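Local coordinates for protein putative transcriptional regulator, IclR family (PDB 3OBF) that probably regulates transcription by binding DNA, this piece being the C-terminal IclR-family domain, of GAF-like type, rather than the DNA-binding part, at residues S24-W29 with M135-L140; R75-L80 with A94-L99; Y56-S61 with G115-E120; R7-V12 with A165-R170. All blocks are in the same frame, centred on the assembly; numbering follows the deposited sequence. Where two conformers were deposited one is given.

Contact 1 of 4, residues S24-W29 with M135-L140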
loop_
_atom_site.group_PDB
_atom_site.type_symbol
_atom_site.label_atom_id
_atom_site.label_comp_id
_atom_site.label_asym_id
_atom_site.label_seq_id
_atom_site.Cartn_x
_atom_site.Cartn_y
_atom_site.Cartn_z
ATOM N N SER A 24 -5.156 -9.849 -1.865
ATOM C CA SER A 24 -5.568 -8.530 -1.302
ATOM C C SER A 24 -5.133 -8.527 0.165
ATOM O O SER A 24 -5.237 -9.554 0.828
ATOM C CB SER A 24 -7.078 -8.373 -1.253
ATOM O OG SER A 24 -7.616 -8.688 -2.494
ATOM N N ALA A 25 -4.683 -7.386 0.675
ATOM C CA ALA A 25 -4.177 -7.325 2.037
ATOM C C ALA A 25 -4.519 -6.003 2.666
ATOM O O ALA A 25 -4.546 -4.985 1.988
ATOM C CB ALA A 25 -2.674 -7.514 2.052
ATOM N N LEU A 26 -4.767 -6.026 3.970
ATOM C CA LEU A 26 -4.934 -4.836 4.733
ATOM C C LEU A 26 -3.620 -4.614 5.500
ATOM O O LEU A 26 -3.165 -5.486 6.257
ATOM C CB LEU A 26 -6.113 -4.981 5.712
ATOM C CG LEU A 26 -6.449 -3.730 6.566
ATOM C CD1 LEU A 26 -7.153 -2.662 5.701
ATOM C CD2 LEU A 26 -7.329 -4.058 7.788
HETATM N N MSE A 27 -3.025 -3.438 5.289
HETATM C CA MSE A 27 -1.784 -3.067 5.943
HETATM C C MSE A 27 -2.042 -2.017 7.038
HETATM O O MSE A 27 -2.941 -1.161 6.911
HETATM C CB MSE A 27 -0.788 -2.503 4.929
HETATM C CG MSE A 27 -0.748 -3.233 3.621
HETATM SE SE MSE A 27 -0.216 -5.126 3.835
HETATM C CE MSE A 27 1.660 -4.869 4.219
ATOM N N VAL A 28 -1.247 -2.100 8.106
ATOM C CA VAL A 28 -1.175 -1.037 9.107
ATOM C C VAL A 28 0.265 -0.525 9.270
ATOM O O VAL A 28 1.227 -1.217 8.939
ATOM C CB VAL A 28 -1.766 -1.432 10.477
ATOM C CG1 VAL A 28 -3.264 -1.789 10.339
ATOM C CG2 VAL A 28 -0.929 -2.569 11.122
ATOM N N TRP A 29 0.373 0.698 9.790
ATOM C CA TRP A 29 1.632 1.409 9.911
ATOM C C TRP A 29 1.990 1.460 11.372
ATOM O O TRP A 29 1.143 1.841 12.193
ATOM C CB TRP A 29 1.405 2.831 9.407
ATOM C CG TRP A 29 2.630 3.705 9.313
ATOM C CD1 TRP A 29 2.816 4.927 9.916
ATOM C CD2 TRP A 29 3.812 3.452 8.546
ATOM N NE1 TRP A 29 4.051 5.437 9.581
ATOM C CE2 TRP A 29 4.684 4.549 8.746
ATOM C CE3 TRP A 29 4.225 2.403 7.718
ATOM C CZ2 TRP A 29 5.929 4.630 8.137
ATOM C CZ3 TRP A 29 5.469 2.492 7.107
ATOM C CH2 TRP A 29 6.301 3.597 7.313
HETATM N N MSE A 135 -5.456 8.775 8.370
HETATM C CA MSE A 135 -5.170 7.592 7.610
HETATM C C MSE A 135 -4.924 6.449 8.593
HETATM O O MSE A 135 -4.045 6.539 9.425
HETATM C CB MSE A 135 -3.961 7.791 6.694
HETATM C CG MSE A 135 -3.808 6.591 5.694
HETATM SE SE MSE A 135 -2.103 6.712 4.812
HETATM C CE MSE A 135 -2.379 8.389 3.802
ATOM N N VAL A 136 -5.675 5.363 8.478
ATOM C CA VAL A 136 -5.611 4.301 9.494
ATOM C C VAL A 136 -5.114 2.966 8.988
ATOM O O VAL A 136 -4.755 2.100 9.769
ATOM C CB VAL A 136 -6.977 4.106 10.226
ATOM C CG1 VAL A 136 -7.302 5.376 11.017
ATOM C CG2 VAL A 136 -8.073 3.751 9.248
ATOM N N ALA A 137 -5.061 2.807 7.670
ATOM C CA ALA A 137 -4.662 1.545 7.098
ATOM C C ALA A 137 -4.461 1.781 5.629
ATOM O O ALA A 137 -4.719 2.872 5.127
ATOM C CB ALA A 137 -5.751 0.477 7.331
ATOM N N SER A 138 -4.012 0.759 4.927
ATOM C CA SER A 138 -4.097 0.791 3.500
ATOM C C SER A 138 -4.418 -0.565 2.923
ATOM O O SER A 138 -4.167 -1.588 3.543
ATOM C CB SER A 138 -2.837 1.401 2.891
ATOM O OG SER A 138 -1.883 0.451 2.617
ATOM N N VAL A 139 -5.006 -0.569 1.735
ATOM C CA VAL A 139 -5.233 -1.821 1.018
ATOM C C VAL A 139 -4.093 -2.041 0.012
ATOM O O VAL A 139 -3.719 -1.105 -0.707
ATOM C CB VAL A 139 -6.592 -1.784 0.308
ATOM C CG1 VAL A 139 -6.789 -3.074 -0.593
ATOM C CG2 VAL A 139 -7.732 -1.610 1.364
ATOM N N LEU A 140 -3.538 -3.255 -0.006
ATOM C CA LEU A 140 -2.442 -3.620 -0.889
ATOM C C LEU A 140 -2.869 -4.765 -1.827
ATOM O O LEU A 140 -3.508 -5.727 -1.388
ATOM C CB LEU A 140 -1.217 -4.048 -0.059
ATOM C CG LEU A 140 -0.003 -4.752 -0.721
ATOM C CD1 LEU A 140 0.724 -3.823 -1.692
ATOM C CD2 LEU A 140 1.005 -5.371 0.326
HETATM O O HOH W 1 -2.070 2.173 10.459
#
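The amide of Met-27 donates to the carbonyl of Ser-138 in a bond of 2.8 Å between N and O that is almost straight, 178° at the hydrogen, and meets the acceptor nearly end-on. The same oxygen also takes a CA-H contact from Leu-26. The return bond, Ser-138 N to Met-27 O, is slightly longer at 3.0 Å, its donor tilted from the carbonyl plane. A second reciprocal pair joins Ala-25 and Leu-140, making strands 24-29 and 135-144 antiparallel neighbours; between the two bonded pairs sits the non-hydrogen-bonded pair Leu-26 and Val-139.

Side chains alternate accordingly. Met-27, a selenomethionine, has CG anti to its carbonyl carbon (chi1 -41°) and folds at the next two torsions, which brings SE 3.7 Å from Leu-140 CD2. Ser-138 lies on this same face, with OG 3.9 Å from Met-27 CB and no polar partner in the model. On the reverse face, Leu-26 CD1 rests 3.8 Å from Ala-137 CB. Where direct bonding ends, a water bridges Trp-29 N and Val-136 O, beside the classic beta bulge that Val-136 and Ala-137 form opposite Val-128.

The pair thus lies mid-sheet, flanked by strands 34-40 and 121-129; helix 62-69 covers the Met-27 and Ser-138 side, helix 3-20 the Leu-26 and Val-139 side.

Contact 2 of 4, residues R75-L80 with A94-L99; sequences RVRQLL and AVEAYL
Arg-77 and Val-95 meet where two helices of the domain, 73-82 and 92-108, cross at a wide angle, their short segments running 129° apart in direction with axes 10.9 Å from each other at closest. This is a helix-helix packing with an apolar middle and a charged margin, and Arg-77 illustrates how a single long side chain can serve both. From CB the chain leaves with CG anti to the carbonyl carbon (chi1 -72°), which sets CG 3.9 Å from Val-95 CG1, the two side chains crossing at about a right angle. It then runs extended through CD to NE, which lies near both Leu-99 CD1 and Glu-96 OE2. At the tip, NH2 approaches Glu-96 OE2 at 3.7 Å, a long salt bridge. The carboxylate oxygen stands at the edge of the guanidinium, and the two planes are nearly coplanar, 29° apart. On its own helix the tip also pairs with Glu-73 through NH2, its strongest partner, and with Asp-74 through NH1, so Glu-96 probably adds only a modest electrostatic pull across the gap.

Deeper in, the contacts across the two segments are apolar. Val-76 and Leu-99 slide past each other in opposite directions, with Val-76 CG1 3.8 Å from Leu-99 CD2. Helix 62-69 closes this side through Leu-68, which touches both Val-76 and Tyr-98. The tyrosine hydroxyl is bonded to the carbonyl of Ala-59. Leu-80 CD1 approaches the ring obliquely, 4.0 Å from Tyr-98 CD2, and Val-76 CG1 meets it at the edge, 4.2 Å from Tyr-98 CE2.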
loop_
_atom_site.group_PDB
_atom_site.type_symbol
_atom_site.label_atom_id
_atom_site.label_comp_id
_atom_site.label_asym_id
_atom_site.label_seq_id
_atom_site.Cartn_x
_atom_site.Cartn_y
_atom_site.Cartn_z
ATOM N N ARG A 75 9.713 14.209 8.730
ATOM C CA ARG A 75 9.693 12.854 9.244
ATOM C C ARG A 75 10.073 11.847 8.137
ATOM O O ARG A 75 10.795 10.872 8.378
ATOM C CB ARG A 75 8.313 12.530 9.846
ATOM C CG ARG A 75 8.118 11.058 10.372
ATOM C CD ARG A 75 9.148 10.617 11.445
ATOM N NE ARG A 75 8.754 9.319 12.007
ATOM C CZ ARG A 75 9.559 8.491 12.678
ATOM N NH1 ARG A 75 10.824 8.821 12.871
ATOM N NH2 ARG A 75 9.101 7.311 13.137
ATOM N N VAL A 76 9.578 12.072 6.929
ATOM C CA VAL A 76 9.957 11.210 5.820
ATOM C C VAL A 76 11.476 11.329 5.595
ATOM O O VAL A 76 12.183 10.302 5.504
ATOM C CB VAL A 76 9.105 11.482 4.561
ATOM C CG1 VAL A 76 9.607 10.686 3.365
ATOM C CG2 VAL A 76 7.613 11.168 4.824
ATOM N N ARG A 77 11.983 12.556 5.597
ATOM C CA ARG A 77 13.429 12.792 5.456
ATOM C C ARG A 77 14.254 12.055 6.520
ATOM O O ARG A 77 15.253 11.390 6.218
ATOM C CB ARG A 77 13.759 14.294 5.514
ATOM C CG ARG A 77 13.335 15.071 4.277
ATOM C CD ARG A 77 13.753 16.603 4.319
ATOM N NE ARG A 77 13.001 17.318 3.278
ATOM C CZ ARG A 77 12.051 18.241 3.505
ATOM N NH1 ARG A 77 11.751 18.636 4.751
ATOM N NH2 ARG A 77 11.408 18.802 2.475
ATOM N N GLN A 78 13.826 12.174 7.764
ATOM C CA GLN A 78 14.502 11.528 8.859
ATOM C C GLN A 78 14.507 10.005 8.739
ATOM O O GLN A 78 15.536 9.379 8.960
ATOM C CB GLN A 78 13.885 11.990 10.174
ATOM C CG GLN A 78 14.093 13.498 10.375
ATOM C CD GLN A 78 13.173 14.119 11.411
ATOM O OE1 GLN A 78 12.176 13.515 11.835
ATOM N NE2 GLN A 78 13.499 15.354 11.821
ATOM N N LEU A 79 13.367 9.417 8.390
ATOM C CA LEU A 79 13.261 7.977 8.156
ATOM C C LEU A 79 14.160 7.496 7.013
ATOM O O LEU A 79 14.753 6.419 7.083
ATOM C CB LEU A 79 11.796 7.580 7.876
ATOM C CG LEU A 79 10.883 7.526 9.105
ATOM C CD1 LEU A 79 9.430 7.443 8.681
ATOM C CD2 LEU A 79 11.250 6.324 10.001
ATOM N N LEU A 80 14.288 8.273 5.957
ATOM C CA LEU A 80 15.170 7.824 4.875
ATOM C C LEU A 80 16.657 7.951 5.247
ATOM O O LEU A 80 17.408 6.996 5.085
ATOM C CB LEU A 80 14.847 8.543 3.569
ATOM C CG LEU A 80 13.451 8.270 2.982
ATOM C CD1 LEU A 80 13.093 9.296 1.919
ATOM C CD2 LEU A 80 13.393 6.870 2.397
ATOM N N ALA A 94 17.015 12.786 -4.795
ATOM C CA ALA A 94 16.328 11.483 -4.675
ATOM C C ALA A 94 15.220 11.552 -3.625
ATOM O O ALA A 94 14.143 10.984 -3.809
ATOM C CB ALA A 94 17.288 10.360 -4.345
ATOM N N VAL A 95 15.496 12.259 -2.530
ATOM C CA VAL A 95 14.510 12.453 -1.483
ATOM C C VAL A 95 13.372 13.313 -2.026
ATOM O O VAL A 95 12.205 12.988 -1.847
ATOM C CB VAL A 95 15.155 13.050 -0.182
ATOM C CG1 VAL A 95 14.085 13.563 0.801
ATOM C CG2 VAL A 95 16.071 12.012 0.491
ATOM N N GLU A 96 13.722 14.395 -2.705
ATOM C CA GLU A 96 12.730 15.292 -3.284
ATOM C C GLU A 96 11.852 14.595 -4.335
ATOM O O GLU A 96 10.633 14.796 -4.355
ATOM C CB GLU A 96 13.400 16.546 -3.881
ATOM C CG GLU A 96 13.997 17.511 -2.830
ATOM C CD GLU A 96 12.984 17.952 -1.744
ATOM O OE1 GLU A 96 11.804 18.228 -2.080
ATOM O OE2 GLU A 96 13.369 18.030 -0.547
ATOM N N ALA A 97 12.465 13.790 -5.202
ATOM C CA ALA A 97 11.693 13.009 -6.174
ATOM C C ALA A 97 10.738 12.062 -5.443
ATOM O O ALA A 97 9.571 11.904 -5.847
ATOM C CB ALA A 97 12.607 12.227 -7.094
ATOM N N TYR A 98 11.232 11.439 -4.364
ATOM C CA TYR A 98 10.434 10.468 -3.617
ATOM C C TYR A 98 9.234 11.145 -2.970
ATOM O O TYR A 98 8.138 10.611 -2.983
ATOM C CB TYR A 98 11.271 9.728 -2.569
ATOM C CG TYR A 98 10.456 8.703 -1.811
ATOM C CD1 TYR A 98 10.196 7.435 -2.355
ATOM C CD2 TYR A 98 9.927 8.999 -0.561
ATOM C CE1 TYR A 98 9.443 6.499 -1.660
ATOM C CE2 TYR A 98 9.167 8.067 0.139
ATOM C CZ TYR A 98 8.928 6.831 -0.417
ATOM O OH TYR A 98 8.198 5.927 0.293
ATOM N N LEU A 99 9.462 12.341 -2.434
ATOM C CA LEU A 99 8.402 13.153 -1.836
ATOM C C LEU A 99 7.328 13.542 -2.853
ATOM O O LEU A 99 6.145 13.557 -2.508
ATOM C CB LEU A 99 8.978 14.419 -1.168
ATOM C CG LEU A 99 9.669 14.193 0.189
ATOM C CD1 LEU A 99 10.450 15.442 0.722
ATOM C CD2 LEU A 99 8.699 13.712 1.241
#

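Contact 3 of 4, residues Y56-S61 with G115-E120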
loop_
_atom_site.group_PDB
_atom_site.type_symbol
_atom_site.label_atom_id
_atom_site.label_comp_id
_atom_site.label_asym_id
_atom_site.label_seq_id
_atom_site.Cartn_x
_atom_site.Cartn_y
_atom_site.Cartn_z
ATOM N N TYR A 56 7.166 -4.519 5.921
ATOM C CA TYR A 56 7.832 -3.895 4.773
ATOM C C TYR A 56 8.451 -2.562 5.200
ATOM O O TYR A 56 7.764 -1.730 5.791
ATOM C CB TYR A 56 6.828 -3.702 3.612
ATOM C CG TYR A 56 6.256 -5.017 3.123
ATOM C CD1 TYR A 56 6.893 -5.754 2.109
ATOM C CD2 TYR A 56 5.102 -5.546 3.720
ATOM C CE1 TYR A 56 6.386 -6.989 1.690
ATOM C CE2 TYR A 56 4.584 -6.774 3.326
ATOM C CZ TYR A 56 5.229 -7.490 2.315
ATOM O OH TYR A 56 4.692 -8.685 1.943
ATOM N N ASN A 57 9.743 -2.362 4.920
ATOM C CA ASN A 57 10.359 -1.047 5.213
ATOM C C ASN A 57 11.170 -0.440 4.048
ATOM O O ASN A 57 12.013 0.444 4.262
ATOM C CB ASN A 57 11.183 -1.076 6.502
ATOM C CG ASN A 57 12.517 -1.745 6.311
ATOM O OD1 ASN A 57 12.631 -2.680 5.556
ATOM N ND2 ASN A 57 13.539 -1.248 6.981
ATOM N N GLU A 58 10.895 -0.898 2.825
ATOM C CA GLU A 58 11.499 -0.314 1.621
ATOM C C GLU A 58 10.600 0.813 1.163
ATOM O O GLU A 58 9.371 0.671 1.047
ATOM C CB GLU A 58 11.634 -1.365 0.515
ATOM C CG GLU A 58 12.615 -2.502 0.941
ATOM C CD GLU A 58 12.619 -3.700 0.008
ATOM O OE1 GLU A 58 13.390 -3.687 -0.969
ATOM O OE2 GLU A 58 11.875 -4.684 0.268
ATOM N N ALA A 59 11.233 1.942 0.922
ATOM C CA ALA A 59 10.561 3.155 0.491
ATOM C C ALA A 59 9.651 2.906 -0.708
ATOM O O ALA A 59 8.536 3.431 -0.779
ATOM C CB ALA A 59 11.589 4.257 0.208
ATOM N N LEU A 60 10.112 2.073 -1.632
ATOM C CA LEU A 60 9.405 1.923 -2.902
ATOM C C LEU A 60 8.241 0.938 -2.842
ATOM O O LEU A 60 7.451 0.843 -3.779
ATOM C CB LEU A 60 10.378 1.660 -4.047
ATOM C CG LEU A 60 11.236 2.885 -4.425
ATOM C CD1 LEU A 60 12.149 2.597 -5.616
ATOM C CD2 LEU A 60 10.362 4.122 -4.754
ATOM N N SER A 61 8.144 0.241 -1.712
ATOM C CA SER A 61 6.999 -0.616 -1.391
ATOM C C SER A 61 5.716 0.233 -1.399
ATOM O O SER A 61 5.637 1.276 -0.741
ATOM C CB SER A 61 7.234 -1.283 -0.031
ATOM O OG SER A 61 6.225 -2.214 0.301
ATOM N N GLY A 115 8.048 -3.654 -9.885
ATOM C CA GLY A 115 9.338 -4.372 -9.833
ATOM C C GLY A 115 10.486 -3.560 -9.257
ATOM O O GLY A 115 11.667 -3.802 -9.578
ATOM N N GLU A 116 10.145 -2.599 -8.399
ATOM C CA GLU A 116 11.108 -1.626 -7.916
ATOM C C GLU A 116 11.756 -1.941 -6.547
ATOM O O GLU A 116 12.723 -1.287 -6.165
ATOM C CB GLU A 116 10.481 -0.229 -7.907
ATOM C CG GLU A 116 10.108 0.305 -9.287
ATOM C CD GLU A 116 9.333 1.607 -9.186
ATOM O OE1 GLU A 116 9.979 2.671 -9.050
ATOM O OE2 GLU A 116 8.074 1.566 -9.230
ATOM N N THR A 117 11.219 -2.918 -5.815
ATOM C CA THR A 117 11.886 -3.429 -4.613
ATOM C C THR A 117 12.417 -4.838 -4.866
ATOM O O THR A 117 13.343 -5.302 -4.209
ATOM C CB THR A 117 10.945 -3.450 -3.397
ATOM O OG1 THR A 117 9.849 -4.330 -3.657
ATOM C CG2 THR A 117 10.410 -2.070 -3.128
ATOM N N SER A 118 11.793 -5.505 -5.827
ATOM C CA SER A 118 12.117 -6.865 -6.222
ATOM C C SER A 118 11.680 -7.007 -7.691
ATOM O O SER A 118 10.514 -6.721 -8.022
ATOM C CB SER A 118 11.378 -7.857 -5.303
ATOM O OG SER A 118 11.468 -9.179 -5.812
ATOM N N ILE A 119 12.608 -7.417 -8.570
ATOM C CA ILE A 119 12.345 -7.496 -10.031
ATOM C C ILE A 119 11.167 -8.408 -10.433
ATOM O O ILE A 119 10.642 -8.297 -11.547
ATOM C CB ILE A 119 13.610 -7.908 -10.853
ATOM C CG1 ILE A 119 14.342 -9.074 -10.167
ATOM C CG2 ILE A 119 14.530 -6.688 -11.101
ATOM C CD1 ILE A 119 15.472 -9.702 -11.002
ATOM N N GLU A 120 10.767 -9.309 -9.534
ATOM C CA GLU A 120 9.698 -10.277 -9.816
ATOM C C GLU A 120 8.386 -9.994 -9.036
ATOM O O GLU A 120 7.488 -10.844 -8.972
ATOM C CB GLU A 120 10.201 -11.720 -9.575
ATOM C CG GLU A 120 10.223 -12.152 -8.084
ATOM C CD GLU A 120 10.809 -13.552 -7.848
ATOM O OE1 GLU A 120 11.959 -13.824 -8.301
ATOM O OE2 GLU A 120 10.117 -14.370 -7.192
#
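A type I beta turn from Glu-58 to Ser-61, leading into helix 62-69, meets the loop between strands 111-114 and 121-129 at the surface of this GAF-like domain. Thr-117 faces the turn. Its CG2 points into the turn, 3.5 Å from Ser-61 N and 3.8 Å from Leu-60 CB. That amide is already engaged by its turn bond to Glu-58 O, 3.1 Å from N to O, and the methyl therefore packs against a backbone whose polar group is satisfied. With OG1 set between the backbone N and the carbonyl carbon (chi1 62°), the hydroxyl is turned to Asn-113 ND2, leaving the methyl for the turn.

Glu-58 comes across from the turn's first position. Its side chain crosses that of Thr-117 at a slant, CB 3.9 Å from CG2 of Thr-117, and carries on extended until OE1 stands 3.5 Å from Thr-117 CB. No hydrogen bond runs between the two segments, so the join depends on shape. With an alanine here in place of Glu-58 the chain beyond CB is gone, which would probably leave Thr-117 CB without the carboxylate that lies against it.

Leu-60 and Glu-116 make a second point of contact, their side chains crossing at about a right angle. The carboxylate of Glu-116 is held by Arg-101 of helix 92-108, a residue that Leu-60 touches as well; nearer the backbone, Leu-60 CD1 rests 4.0 Å from Glu-116 CB.

Contact 4 of 4, residues R7-V12 with A165-R170; sequences RVAYPV and AKVTTR
The guanidinium of Arg-170 has one face laid against Val-12, whose CG2 lies 3.2 Å above the plane and toward its rim, while Pro-11 CG stands at the edge, 3.7 Å from Arg-170 NH1. Oblique to the same group is the carbonyl of Val-8, its O 3.0 Å from Arg-170 NH1; the angle is too poor for a hydrogen bond. The arginine reaches this place by bending at chi2 and chi3, which folds its flat end across helix 3-20. The example shows how a charged side chain can lie with a guanidinium face against an apolar helix-helix seam. The fit of its stem is less certain, since Val-8 CG1 comes uncomfortably near Arg-170 CB.

Along that seam runs a row of valines. Val-167 places CG1 4.0 Å from Val-8 CG1 and turns CG2 to Val-12 CG1, 3.9 Å away; the same CG2 lies 4.1 Å from Ala-9 CB. Val-12, with CG1 anti to its backbone N (chi1 171°), splits its methyls: CG1 lies against Val-167 and CG2 against the guanidinium face. Replacing it with an alanine would probably open a gap beside Val-167 and leave the arginine's flat end freer to turn. Pro-11, having no amide hydrogen, goes with a kink in its helix at this point.

The two segments run 144° apart, axes 9.2 Å from each other at closest. Helices 3-20 and 150-170 thus lie side by side against the sheet, Ala-9 touching Glu-38 of strand 34-40 and Val-167 touching Val-128 of strand 121-129.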
loop_
_atom_site.group_PDB
_atom_site.type_symbol
_atom_site.label_atom_id
_atom_site.label_comp_id
_atom_site.label_asym_id
_atom_site.label_seq_id
_atom_site.Cartn_x
_atom_site.Cartn_y
_atom_site.Cartn_z
ATOM N N ARG A 7 -12.430 -5.944 10.622
ATOM C CA ARG A 7 -13.760 -6.467 10.427
ATOM C C ARG A 7 -14.403 -5.901 9.139
ATOM O O ARG A 7 -14.970 -6.632 8.331
ATOM C CB ARG A 7 -14.621 -6.184 11.678
ATOM C CG ARG A 7 -16.120 -6.327 11.468
ATOM C CD ARG A 7 -16.804 -6.792 12.757
ATOM N NE ARG A 7 -16.219 -8.073 13.199
ATOM C CZ ARG A 7 -16.309 -8.582 14.438
ATOM N NH1 ARG A 7 -16.978 -7.935 15.395
ATOM N NH2 ARG A 7 -15.724 -9.743 14.734
ATOM N N VAL A 8 -14.299 -4.599 8.950
ATOM C CA VAL A 8 -14.940 -3.973 7.816
ATOM C C VAL A 8 -14.218 -4.369 6.530
ATOM O O VAL A 8 -14.837 -4.515 5.483
ATOM C CB VAL A 8 -14.955 -2.440 7.994
ATOM C CG1 VAL A 8 -15.095 -1.748 6.659
ATOM C CG2 VAL A 8 -16.070 -2.036 8.945
ATOM N N ALA A 9 -12.907 -4.575 6.618
ATOM C CA ALA A 9 -12.126 -4.832 5.439
ATOM C C ALA A 9 -12.295 -6.236 4.931
ATOM O O ALA A 9 -12.187 -6.449 3.720
ATOM C CB ALA A 9 -10.605 -4.525 5.643
ATOM N N TYR A 10 -12.502 -7.204 5.825
ATOM C CA TYR A 10 -12.470 -8.593 5.374
ATOM C C TYR A 10 -13.364 -8.930 4.141
ATOM O O TYR A 10 -12.859 -9.516 3.189
ATOM C CB TYR A 10 -12.688 -9.602 6.509
ATOM C CG TYR A 10 -12.613 -11.002 5.959
ATOM C CD1 TYR A 10 -11.391 -11.644 5.830
ATOM C CD2 TYR A 10 -13.765 -11.668 5.499
ATOM C CE1 TYR A 10 -11.296 -12.930 5.291
ATOM C CE2 TYR A 10 -13.670 -12.965 4.951
ATOM C CZ TYR A 10 -12.425 -13.563 4.849
ATOM O OH TYR A 10 -12.304 -14.811 4.324
ATOM N N PRO A 11 -14.680 -8.561 4.163
ATOM C CA PRO A 11 -15.525 -8.888 3.003
ATOM C C PRO A 11 -15.067 -8.163 1.754
ATOM O O PRO A 11 -15.279 -8.660 0.626
ATOM C CB PRO A 11 -16.909 -8.338 3.368
ATOM C CG PRO A 11 -16.871 -8.060 4.841
ATOM C CD PRO A 11 -15.429 -7.870 5.226
ATOM N N VAL A 12 -14.493 -6.974 1.952
ATOM C CA VAL A 12 -14.094 -6.151 0.827
ATOM C C VAL A 12 -12.808 -6.770 0.204
ATOM O O VAL A 12 -12.664 -6.819 -1.010
ATOM C CB VAL A 12 -13.892 -4.667 1.249
ATOM C CG1 VAL A 12 -13.256 -3.856 0.129
ATOM C CG2 VAL A 12 -15.218 -4.012 1.670
ATOM N N ALA A 165 -11.699 2.787 -0.837
ATOM C CA ALA A 165 -12.785 3.746 -0.673
ATOM C C ALA A 165 -13.987 3.065 -0.021
ATOM O O ALA A 165 -14.741 3.702 0.704
ATOM C CB ALA A 165 -13.199 4.366 -2.023
ATOM N N LYS A 166 -14.183 1.780 -0.316
ATOM C CA LYS A 166 -15.291 1.030 0.291
ATOM C C LYS A 166 -15.038 0.816 1.799
ATOM O O LYS A 166 -15.948 0.895 2.605
ATOM C CB LYS A 166 -15.439 -0.354 -0.364
ATOM C CG LYS A 166 -16.394 -0.457 -1.512
ATOM C CD LYS A 166 -16.962 -1.865 -1.622
ATOM C CE LYS A 166 -18.457 -1.816 -2.059
ATOM N NZ LYS A 166 -18.710 -1.868 -3.545
ATOM N N VAL A 167 -13.811 0.466 2.161
ATOM C CA VAL A 167 -13.477 0.321 3.570
ATOM C C VAL A 167 -13.641 1.660 4.327
ATOM O O VAL A 167 -14.247 1.705 5.396
ATOM C CB VAL A 167 -12.058 -0.281 3.735
ATOM C CG1 VAL A 167 -11.646 -0.390 5.244
ATOM C CG2 VAL A 167 -12.033 -1.637 3.068
ATOM N N THR A 168 -13.132 2.744 3.746
ATOM C CA THR A 168 -13.260 4.075 4.334
ATOM C C THR A 168 -14.731 4.415 4.559
ATOM O O THR A 168 -15.117 4.828 5.657
ATOM C CB THR A 168 -12.649 5.135 3.418
ATOM O OG1 THR A 168 -11.235 4.955 3.343
ATOM C CG2 THR A 168 -12.962 6.566 3.916
ATOM N N THR A 169 -15.540 4.250 3.510
ATOM C CA THR A 169 -16.964 4.500 3.584
ATOM C C THR A 169 -17.575 3.701 4.722
ATOM O O THR A 169 -18.366 4.221 5.504
ATOM C CB THR A 169 -17.662 4.060 2.286
ATOM O OG1 THR A 169 -17.261 4.918 1.212
ATOM C CG2 THR A 169 -19.198 4.096 2.426
ATOM N N ARG A 170 -17.201 2.429 4.830
ATOM C CA ARG A 170 -17.831 1.585 5.820
ATOM C C ARG A 170 -17.387 1.896 7.238
ATOM O O ARG A 170 -18.079 1.537 8.177
ATOM C CB ARG A 170 -17.615 0.111 5.492
ATOM C CG ARG A 170 -18.417 -0.393 4.318
ATOM C CD ARG A 170 -18.754 -1.823 4.618
ATOM N NE ARG A 170 -18.817 -2.706 3.456
ATOM C CZ ARG A 170 -18.290 -3.938 3.440
ATOM N NH1 ARG A 170 -17.622 -4.416 4.513
ATOM N NH2 ARG A 170 -18.403 -4.683 2.343
#

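Along the chain the contacts are nested: contact 4 joins the first and last helices, contact 1 lies within that loop, contact 3 within contact 1, and contact 2 innermost. Contact 1 forms the middle of the antiparallel sheet. Contact 4 is about 11 Å from it between centres and touches it where Ala-9 CB packs on Leu-26 CD1. Contact 3, about 16 Å from contact 1 between centres, meets it through Tyr-56 and Met-27, and reaches contact 2 through Ala-59, Leu-60 and Tyr-98. Contacts 2 and 4, about 30 Å apart between centres, lie on opposite sides of the chain's centre. The domain is thus one continuous body, with its first and last helices paired on one face of the central sheet.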